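Local coordinates for protein aminotransferase (Streptomyces pactum, PDB 4ZM4) that belongs to the class-III aminotransferases, a pyridoxal-5'-phosphate-dependent family with the type I fold, at residues B[59-64]-B[432-437]; B[213-218]-B[235-240]; B[259-264]-B[326-331]. The protein carries 1 engineered substitution. All blocks are in the same frame, centred on the assembly; numbering follows the deposited sequence.

Contact 1: residues B[59-64]-B[432-437]; sequences EIIDLN and IDKVAG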
loop_
_atom_site.group_PDB
_atom_site.type_symbol
_atom_site.label_atom_id
_atom_site.label_comp_id
_atom_site.label_asym_id
_atom_site.label_seq_id
_atom_site.Cartn_x
_atom_site.Cartn_y
_atom_site.Cartn_z
ATOM N N GLU B 59 -31.085 -2.894 4.194
ATOM C CA GLU B 59 -30.535 -2.423 2.914
ATOM C C GLU B 59 -30.290 -0.921 2.971
ATOM O O GLU B 59 -31.177 -0.165 3.346
ATOM C CB GLU B 59 -31.487 -2.684 1.747
ATOM C CG GLU B 59 -31.531 -4.124 1.262
ATOM C CD GLU B 59 -32.308 -4.292 -0.042
ATOM O OE1 GLU B 59 -32.699 -3.273 -0.669
ATOM O OE2 GLU B 59 -32.520 -5.456 -0.442
ATOM N N ILE B 60 -29.086 -0.508 2.566
ATOM C CA ILE B 60 -28.705 0.897 2.553
ATOM C C ILE B 60 -28.172 1.301 1.204
ATOM O O ILE B 60 -27.249 0.686 0.697
ATOM C CB ILE B 60 -27.621 1.210 3.602
ATOM C CG1 ILE B 60 -28.105 0.810 4.990
ATOM C CG2 ILE B 60 -27.361 2.708 3.636
ATOM C CD1 ILE B 60 -27.641 -0.538 5.527
ATOM N N ILE B 61 -28.734 2.368 0.651
ATOM C CA ILE B 61 -28.201 2.997 -0.533
ATOM C C ILE B 61 -26.974 3.788 -0.143
ATOM O O ILE B 61 -27.041 4.669 0.713
ATOM C CB ILE B 61 -29.229 3.931 -1.186
ATOM C CG1 ILE B 61 -30.411 3.117 -1.729
ATOM C CG2 ILE B 61 -28.601 4.692 -2.341
ATOM C CD1 ILE B 61 -31.645 3.965 -2.008
ATOM N N ASP B 62 -25.842 3.455 -0.759
ATOM C CA ASP B 62 -24.553 4.050 -0.436
ATOM C C ASP B 62 -24.231 5.188 -1.376
ATOM O O ASP B 62 -24.155 4.982 -2.591
ATOM C CB ASP B 62 -23.483 2.970 -0.531
ATOM C CG ASP B 62 -22.184 3.327 0.231
ATOM O OD1 ASP B 62 -21.994 4.493 0.564
ATOM O OD2 ASP B 62 -21.379 2.422 0.486
ATOM N N LEU B 63 -24.076 6.409 -0.841
ATOM C CA LEU B 63 -23.660 7.557 -1.660
ATOM C C LEU B 63 -22.147 7.793 -1.556
ATOM O O LEU B 63 -21.582 8.571 -2.325
ATOM C CB LEU B 63 -24.413 8.819 -1.254
ATOM C CG LEU B 63 -25.926 8.754 -1.366
ATOM C CD1 LEU B 63 -26.510 10.066 -0.922
ATOM C CD2 LEU B 63 -26.392 8.409 -2.776
ATOM N N ASN B 64 -21.504 7.103 -0.614
ATOM C CA ASN B 64 -20.064 7.206 -0.396
ATOM C C ASN B 64 -19.263 6.228 -1.272
ATOM O O ASN B 64 -18.199 6.559 -1.747
ATOM C CB ASN B 64 -19.786 6.930 1.081
ATOM C CG ASN B 64 -18.354 7.206 1.468
ATOM O OD1 ASN B 64 -17.882 8.338 1.385
ATOM N ND2 ASN B 64 -17.652 6.166 1.923
ATOM N N ILE B 432 -31.972 7.435 -7.165
ATOM C CA ILE B 432 -31.904 8.830 -6.804
ATOM C C ILE B 432 -33.260 9.349 -6.327
ATOM O O ILE B 432 -33.315 10.174 -5.417
ATOM C CB ILE B 432 -31.376 9.653 -8.004
ATOM C CG1 ILE B 432 -29.902 9.276 -8.277
ATOM C CG2 ILE B 432 -31.516 11.146 -7.760
ATOM C CD1 ILE B 432 -29.378 9.643 -9.640
ATOM N N ASP B 433 -34.349 8.896 -6.943
ATOM C CA ASP B 433 -35.694 9.217 -6.441
ATOM C C ASP B 433 -35.899 8.675 -5.015
ATOM O O ASP B 433 -36.409 9.382 -4.166
ATOM C CB ASP B 433 -36.810 8.738 -7.405
ATOM C CG ASP B 433 -36.892 9.584 -8.705
ATOM O OD1 ASP B 433 -36.305 10.688 -8.780
ATOM O OD2 ASP B 433 -37.568 9.145 -9.649
ATOM N N LYS B 434 -35.477 7.442 -4.739
ATOM C CA LYS B 434 -35.496 6.938 -3.351
ATOM C C LYS B 434 -34.628 7.779 -2.433
ATOM O O LYS B 434 -34.980 8.011 -1.284
ATOM C CB LYS B 434 -35.031 5.487 -3.264
ATOM C CG LYS B 434 -36.002 4.483 -3.851
ATOM C CD LYS B 434 -35.638 3.060 -3.438
ATOM C CE LYS B 434 -36.500 2.041 -4.179
ATOM N NZ LYS B 434 -36.254 0.655 -3.685
ATOM N N VAL B 435 -33.473 8.214 -2.919
ATOM C CA VAL B 435 -32.590 9.026 -2.087
ATOM C C VAL B 435 -33.302 10.321 -1.685
ATOM O O VAL B 435 -33.262 10.730 -0.525
ATOM C CB VAL B 435 -31.258 9.313 -2.790
ATOM C CG1 VAL B 435 -30.494 10.425 -2.084
ATOM C CG2 VAL B 435 -30.428 8.027 -2.873
ATOM N N ALA B 436 -33.970 10.932 -2.662
ATOM C CA ALA B 436 -34.753 12.149 -2.436
ATOM C C ALA B 436 -35.749 11.990 -1.277
ATOM O O ALA B 436 -35.760 12.785 -0.351
ATOM C CB ALA B 436 -35.498 12.518 -3.714
ATOM N N GLY B 437 -36.573 10.950 -1.363
ATOM C CA GLY B 437 -37.513 10.622 -0.329
ATOM C C GLY B 437 -36.838 10.480 1.011
ATOM O O GLY B 437 -37.295 11.060 2.009
#

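Contact 2: residues B[213-218]-B[235-240]; sequences AAVIVE and QLLREL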
loop_
_atom_site.group_PDB
_atom_site.type_symbol
_atom_site.label_atom_id
_atom_site.label_comp_id
_atom_site.label_asym_id
_atom_site.label_seq_id
_atom_site.Cartn_x
_atom_site.Cartn_y
_atom_site.Cartn_z
ATOM N N ALA B 213 11.243 21.853 -5.845
ATOM C CA ALA B 213 11.274 20.598 -6.581
ATOM C C ALA B 213 9.939 20.309 -7.241
ATOM O O ALA B 213 9.884 19.844 -8.381
ATOM C CB ALA B 213 11.642 19.455 -5.651
ATOM N N ALA B 214 8.841 20.509 -6.511
ATOM C CA ALA B 214 7.497 20.153 -7.010
ATOM C C ALA B 214 6.394 20.964 -6.356
ATOM O O ALA B 214 6.478 21.349 -5.205
ATOM C CB ALA B 214 7.219 18.666 -6.816
ATOM N N VAL B 215 5.339 21.196 -7.116
ATOM C CA VAL B 215 4.066 21.558 -6.574
ATOM C C VAL B 215 3.155 20.341 -6.731
ATOM O O VAL B 215 2.902 19.884 -7.857
ATOM C CB VAL B 215 3.450 22.715 -7.318
ATOM C CG1 VAL B 215 2.106 23.062 -6.694
ATOM C CG2 VAL B 215 4.390 23.924 -7.295
ATOM N N ILE B 216 2.623 19.825 -5.618
ATOM C CA ILE B 216 1.634 18.762 -5.703
ATOM C C ILE B 216 0.246 19.346 -5.440
ATOM O O ILE B 216 0.112 20.249 -4.585
ATOM C CB ILE B 216 1.955 17.574 -4.768
ATOM C CG1 ILE B 216 0.968 16.424 -4.979
ATOM C CG2 ILE B 216 1.946 18.006 -3.307
ATOM C CD1 ILE B 216 1.479 15.066 -4.533
ATOM N N VAL B 217 -0.768 18.844 -6.168
ATOM C CA VAL B 217 -2.079 19.440 -6.129
ATOM C C VAL B 217 -3.193 18.465 -6.548
ATOM O O VAL B 217 -2.998 17.635 -7.440
ATOM C CB VAL B 217 -2.094 20.678 -7.028
ATOM C CG1 VAL B 217 -1.907 20.273 -8.467
ATOM C CG2 VAL B 217 -3.387 21.472 -6.839
ATOM N N GLU B 218 -4.331 18.534 -5.862
ATOM C CA GLU B 218 -5.569 17.905 -6.320
ATOM C C GLU B 218 -6.177 18.840 -7.334
ATOM O O GLU B 218 -6.681 19.906 -6.982
ATOM C CB GLU B 218 -6.574 17.692 -5.181
ATOM C CG GLU B 218 -6.207 16.598 -4.189
ATOM C CD GLU B 218 -7.302 16.370 -3.169
ATOM O OE1 GLU B 218 -8.493 16.212 -3.574
ATOM O OE2 GLU B 218 -6.997 16.349 -1.952
ATOM N N GLN B 235 -3.751 26.731 -15.145
ATOM C CA GLN B 235 -2.926 27.251 -16.225
ATOM C C GLN B 235 -1.756 28.001 -15.585
ATOM O O GLN B 235 -0.604 27.867 -16.017
ATOM C CB GLN B 235 -3.747 28.170 -17.151
ATOM C CG GLN B 235 -4.798 27.431 -17.988
ATOM C CD GLN B 235 -6.024 26.932 -17.211
ATOM O OE1 GLN B 235 -6.214 27.229 -16.010
ATOM N NE2 GLN B 235 -6.893 26.219 -17.909
ATOM N N LEU B 236 -2.078 28.799 -14.573
ATOM C CA LEU B 236 -1.099 29.600 -13.875
ATOM C C LEU B 236 -0.058 28.718 -13.220
ATOM O O LEU B 236 1.138 29.042 -13.256
ATOM C CB LEU B 236 -1.772 30.496 -12.827
ATOM C CG LEU B 236 -0.835 31.378 -11.988
ATOM C CD1 LEU B 236 -0.037 32.342 -12.850
ATOM C CD2 LEU B 236 -1.630 32.150 -10.936
ATOM N N LEU B 237 -0.506 27.616 -12.619
ATOM C CA LEU B 237 0.388 26.677 -11.958
ATOM C C LEU B 237 1.358 26.077 -12.919
ATOM O O LEU B 237 2.556 26.007 -12.662
ATOM C CB LEU B 237 -0.397 25.544 -11.299
ATOM C CG LEU B 237 -0.569 25.571 -9.796
ATOM C CD1 LEU B 237 -1.462 24.395 -9.399
ATOM C CD2 LEU B 237 0.785 25.475 -9.084
ATOM N N ARG B 238 0.836 25.618 -14.040
ATOM C CA ARG B 238 1.649 25.061 -15.133
ATOM C C ARG B 238 2.691 26.072 -15.635
ATOM O O ARG B 238 3.812 25.699 -16.016
ATOM C CB ARG B 238 0.724 24.605 -16.306
ATOM C CG ARG B 238 1.429 24.163 -17.595
ATOM C CD ARG B 238 2.226 22.882 -17.444
ATOM N NE ARG B 238 3.429 22.997 -16.624
ATOM C CZ ARG B 238 4.257 21.987 -16.324
ATOM N NH1 ARG B 238 4.061 20.751 -16.817
ATOM N NH2 ARG B 238 5.305 22.211 -15.542
ATOM N N GLU B 239 2.317 27.347 -15.688
ATOM C CA GLU B 239 3.244 28.344 -16.199
ATOM C C GLU B 239 4.383 28.589 -15.207
ATOM O O GLU B 239 5.529 28.647 -15.594
ATOM C CB GLU B 239 2.504 29.646 -16.495
ATOM C CG GLU B 239 3.276 30.633 -17.358
ATOM C CD GLU B 239 2.508 31.934 -17.540
ATOM O OE1 GLU B 239 1.348 31.871 -17.999
ATOM O OE2 GLU B 239 3.053 33.012 -17.256
ATOM N N LEU B 240 4.031 28.761 -13.932
ATOM C CA LEU B 240 5.014 29.090 -12.912
ATOM C C LEU B 240 5.963 27.931 -12.722
ATOM O O LEU B 240 7.170 28.120 -12.766
ATOM C CB LEU B 240 4.341 29.467 -11.580
ATOM C CG LEU B 240 3.560 30.785 -11.573
ATOM C CD1 LEU B 240 2.797 30.967 -10.273
ATOM C CD2 LEU B 240 4.450 31.989 -11.797
#

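Contact 3: residues B[259-264]-B[326-331]; sequences VARGGA and GKIRSL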
loop_
_atom_site.group_PDB
_atom_site.type_symbol
_atom_site.label_atom_id
_atom_site.label_comp_id
_atom_site.label_asym_id
_atom_site.label_seq_id
_atom_site.Cartn_x
_atom_site.Cartn_y
_atom_site.Cartn_z
ATOM N N VAL B 259 -13.619 12.375 -13.476
ATOM C CA VAL B 259 -14.167 13.660 -13.966
ATOM C C VAL B 259 -14.155 13.719 -15.491
ATOM O O VAL B 259 -14.849 14.533 -16.076
ATOM C CB VAL B 259 -13.435 14.897 -13.398
ATOM C CG1 VAL B 259 -13.541 14.913 -11.891
ATOM C CG2 VAL B 259 -11.970 14.896 -13.808
ATOM N N ALA B 260 -13.424 12.796 -16.096
ATOM C CA ALA B 260 -13.345 12.595 -17.547
ATOM C C ALA B 260 -12.525 11.333 -17.742
ATOM O O ALA B 260 -11.928 10.811 -16.794
ATOM C CB ALA B 260 -12.653 13.764 -18.209
ATOM N N ARG B 261 -12.490 10.817 -18.954
ATOM C CA ARG B 261 -11.728 9.586 -19.219
ATOM C C ARG B 261 -10.234 9.786 -18.904
ATOM O O ARG B 261 -9.600 8.949 -18.264
ATOM C CB ARG B 261 -11.941 9.156 -20.675
ATOM C CG ARG B 261 -11.604 7.696 -20.931
ATOM C CD ARG B 261 -11.766 7.322 -22.392
ATOM N NE ARG B 261 -10.648 7.799 -23.206
ATOM C CZ ARG B 261 -10.271 7.280 -24.371
ATOM N NH1 ARG B 261 -9.231 7.801 -24.995
ATOM N NH2 ARG B 261 -10.905 6.271 -24.906
ATOM N N GLY B 262 -9.692 10.921 -19.332
ATOM C CA GLY B 262 -8.311 11.312 -19.058
ATOM C C GLY B 262 -8.154 12.241 -17.862
ATOM O O GLY B 262 -7.185 13.001 -17.769
ATOM N N GLY B 263 -9.097 12.169 -16.925
ATOM C CA GLY B 263 -9.023 12.909 -15.672
ATOM C C GLY B 263 -9.186 14.400 -15.811
ATOM O O GLY B 263 -9.616 14.893 -16.859
ATOM N N ALA B 264 -8.772 15.123 -14.762
ATOM C CA ALA B 264 -8.798 16.581 -14.769
ATOM C C ALA B 264 -7.831 17.186 -15.799
ATOM O O ALA B 264 -8.068 18.247 -16.313
ATOM C CB ALA B 264 -8.506 17.101 -13.363
ATOM N N GLY B 326 -9.960 -1.306 -19.663
ATOM C CA GLY B 326 -10.531 -1.911 -20.862
ATOM C C GLY B 326 -12.013 -1.687 -20.972
ATOM O O GLY B 326 -12.508 -1.222 -22.008
ATOM N N LYS B 327 -12.722 -1.934 -19.878
ATOM C CA LYS B 327 -14.162 -1.632 -19.817
ATOM C C LYS B 327 -14.499 -0.158 -20.080
ATOM O O LYS B 327 -15.392 0.137 -20.891
ATOM C CB LYS B 327 -14.747 -2.025 -18.467
ATOM C CG LYS B 327 -16.203 -1.675 -18.297
ATOM C CD LYS B 327 -16.824 -2.427 -17.138
ATOM C CE LYS B 327 -18.250 -1.985 -16.912
ATOM N NZ LYS B 327 -18.804 -2.684 -15.719
ATOM N N ILE B 328 -13.804 0.750 -19.397
ATOM C CA ILE B 328 -14.039 2.201 -19.574
ATOM C C ILE B 328 -13.791 2.655 -21.038
ATOM O O ILE B 328 -14.555 3.435 -21.621
ATOM C CB ILE B 328 -13.142 3.024 -18.638
ATOM C CG1 ILE B 328 -13.613 2.874 -17.192
ATOM C CG2 ILE B 328 -13.119 4.501 -19.049
ATOM C CD1 ILE B 328 -12.655 3.466 -16.171
ATOM N N ARG B 329 -12.712 2.139 -21.604
ATOM C CA ARG B 329 -12.336 2.441 -22.983
ATOM C C ARG B 329 -13.415 1.998 -23.967
ATOM O O ARG B 329 -13.664 2.683 -24.957
ATOM C CB ARG B 329 -11.024 1.749 -23.300
ATOM C CG ARG B 329 -10.447 2.002 -24.691
ATOM C CD ARG B 329 -9.499 0.813 -24.867
ATOM N NE ARG B 329 -8.319 0.787 -25.677
ATOM C CZ ARG B 329 -7.613 -0.321 -25.911
ATOM N NH1 ARG B 329 -8.027 -1.500 -25.473
ATOM N NH2 ARG B 329 -6.493 -0.255 -26.656
ATOM N N SER B 330 -14.072 0.881 -23.671
ATOM C CA SER B 330 -15.081 0.325 -24.565
ATOM C C SER B 330 -16.408 1.070 -24.504
ATOM O O SER B 330 -17.320 0.766 -25.244
ATOM C CB SER B 330 -15.292 -1.163 -24.245
ATOM O OG SER B 330 -15.946 -1.330 -23.001
ATOM N N LEU B 331 -16.513 2.068 -23.633
ATOM C CA LEU B 331 -17.777 2.802 -23.392
ATOM C C LEU B 331 -17.568 4.280 -23.674
ATOM O O LEU B 331 -17.355 5.073 -22.754
ATOM C CB LEU B 331 -18.228 2.595 -21.944
ATOM C CG LEU B 331 -18.544 1.144 -21.537
ATOM C CD1 LEU B 331 -18.865 1.093 -20.037
ATOM C CD2 LEU B 331 -19.705 0.564 -22.326
#

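Contact 1: residues B[59-64]-B[432-437]
I61 and V435 meet where strand 59-62 faces helix 429-444, and they illustrate how a branched side chain on a strand can engage two neighbouring positions of a helix. The CB of I61 points toward the helix and divides there into two arms. One is the methyl CG2, which lies anti to the backbone N (CG1 is at chi1 -66°) and abuts V435 CG2 at 3.8 Å, the two side chains meeting at a slant. The other arm continues through CG1, and because chi2 is close to extended (163°) its tip, CD1, is carried outward to K434 CB, 3.9 Å away. Here the isoleucine runs at about a right angle to the lysine and touches the base of its aliphatic chain rather than its amine.

L63 adds a second point of support two residues further on. It and V435 reach toward each other tip to tip, with L63 CD2 lying 4.1 Å from V435 CG2; that valine methyl is therefore shared by I61 and L63. The patch is apolar and largely buried, with K434 at its exposed margin. E59 OE1 and K434 NZ are 6.1 Å apart, so any attraction between these opposite charges is presumably weak.

At D62, the last residue of the strand, the chain leaves through an Asx turn. D62 OD1 accepts N64 N at 2.9 Å, the donor standing 36° out of the carboxylate plane, while D62 OD2 bonds to the Y74 hydroxyl.

Within the fold, strand 59-62 runs between strands 51-54 and 411-412 of a mixed sheet, and helix 429-444 packs against it. Helix 334-355 joins both elements, since its M345 touches L63 and I432.

Contact 2: residues B[213-218]-B[235-240]
In the beta-alpha-beta unit made by strand 212-217, helix 233-244 and strand 247-251, L237 of the helix packs its two methyl groups over V215 and V217 of the first strand. It is a compact example of how a helix is seated on a parallel sheet: one leucine serves two strand positions of the same face. L237 CD2 approaches V215 CG1 at 3.6 Å, the leucine and valine side chains lying aslant, and the other branch, CD1, stands 4.2 Å from V217 CG1. The V215 methyl used here is set anti to the backbone N (chi1 -180°). L237 itself has chi1 at -104°, well off a staggered value, which suggests that the leucine accepts some torsional cost to fit over the strand. All three residues are buried, and the interaction is purely apolar.

Residues around this trio extend the hydrophobic layer. V215 also touches F205 of helix 198-208, and V217 touches F250 on the adjoining strand, whereas I216 points away from L237 and packs on V127 of helix 123-138. Just past the strand end, E218 belongs to the ligand pocket and touches the bound P3B.

Helices on both faces of a seven-stranded, mostly parallel sheet, with one antiparallel strand and a pocket residue just beyond a strand's C-terminal end, are typical of the large domain of type I fold pyridoxal-phosphate enzymes.

Contact 3: residues B[259-264]-B[326-331]
R261 reaches from a type I beta turn, A260 to G263, to I328 and R329 in the last turn of helix 315-329, an instance of a long polar residue making contact through both its carbon chain and its guanidinium. The apolar part is the methylene CG of R261 against the methyl CG2 of I328, 4.0 Å apart. The two side chains slide past each other in opposite directions, alongside rather than end on. I328 is buried and also rests on F72 and V280, while Y335 of helix 334-355 touches both I328 and R261.

The charged part is looser. A bend at chi3 (77°) turns the R261 guanidinium out of the line of its own chain, and R329 CG lies obliquely to that group, 4.3 Å from R261 NH2. R261 NH2 and R329 NE remain 6.1 Å apart, and the R329 guanidinium is engaged in a salt bridge with E109, which would be expected to temper the repulsion of like charges.

Backbone and local polar bonds shape the two partners. In the turn, G263 N bonds to A260 O at 3.1 Å, and G263 adopts a positive phi of 69°, a conformation readily accessible to glycine. At the helix end, S330 N bonds to G326 O and L331 N to I328 O. K327, by contrast, sends its amine to salt bridges with D76 and E78. Its carbonyl has a side-chain donor as well: S330 OG gives a hydrogen bond to K327 O at 2.6 Å, with the donor tilted 26° out of the carbonyl plane.

Contacts 1 and 2 are both buried strand-helix interfaces built largely from aliphatic methyls, with a lysine methylene at the edge of contact 1, yet they serve different sheets and lie on opposite sides of the chain's centre, their own centres about 38 Å apart. Contact 2 belongs to a local crossover, its segments close in sequence; contact 1 ties an early strand to the C-terminal helix, 368 residues apart, and encloses both other contacts within its loop. Contact 3 is partly buried and joins a turn to a helix end, so arginine methylenes and a guanidinium replace much of the pure hydrocarbon. Helix 334-355 borders contacts 1 and 3, whereas contacts 2 and 3 approach to about 7 Å between nearest atoms without touching.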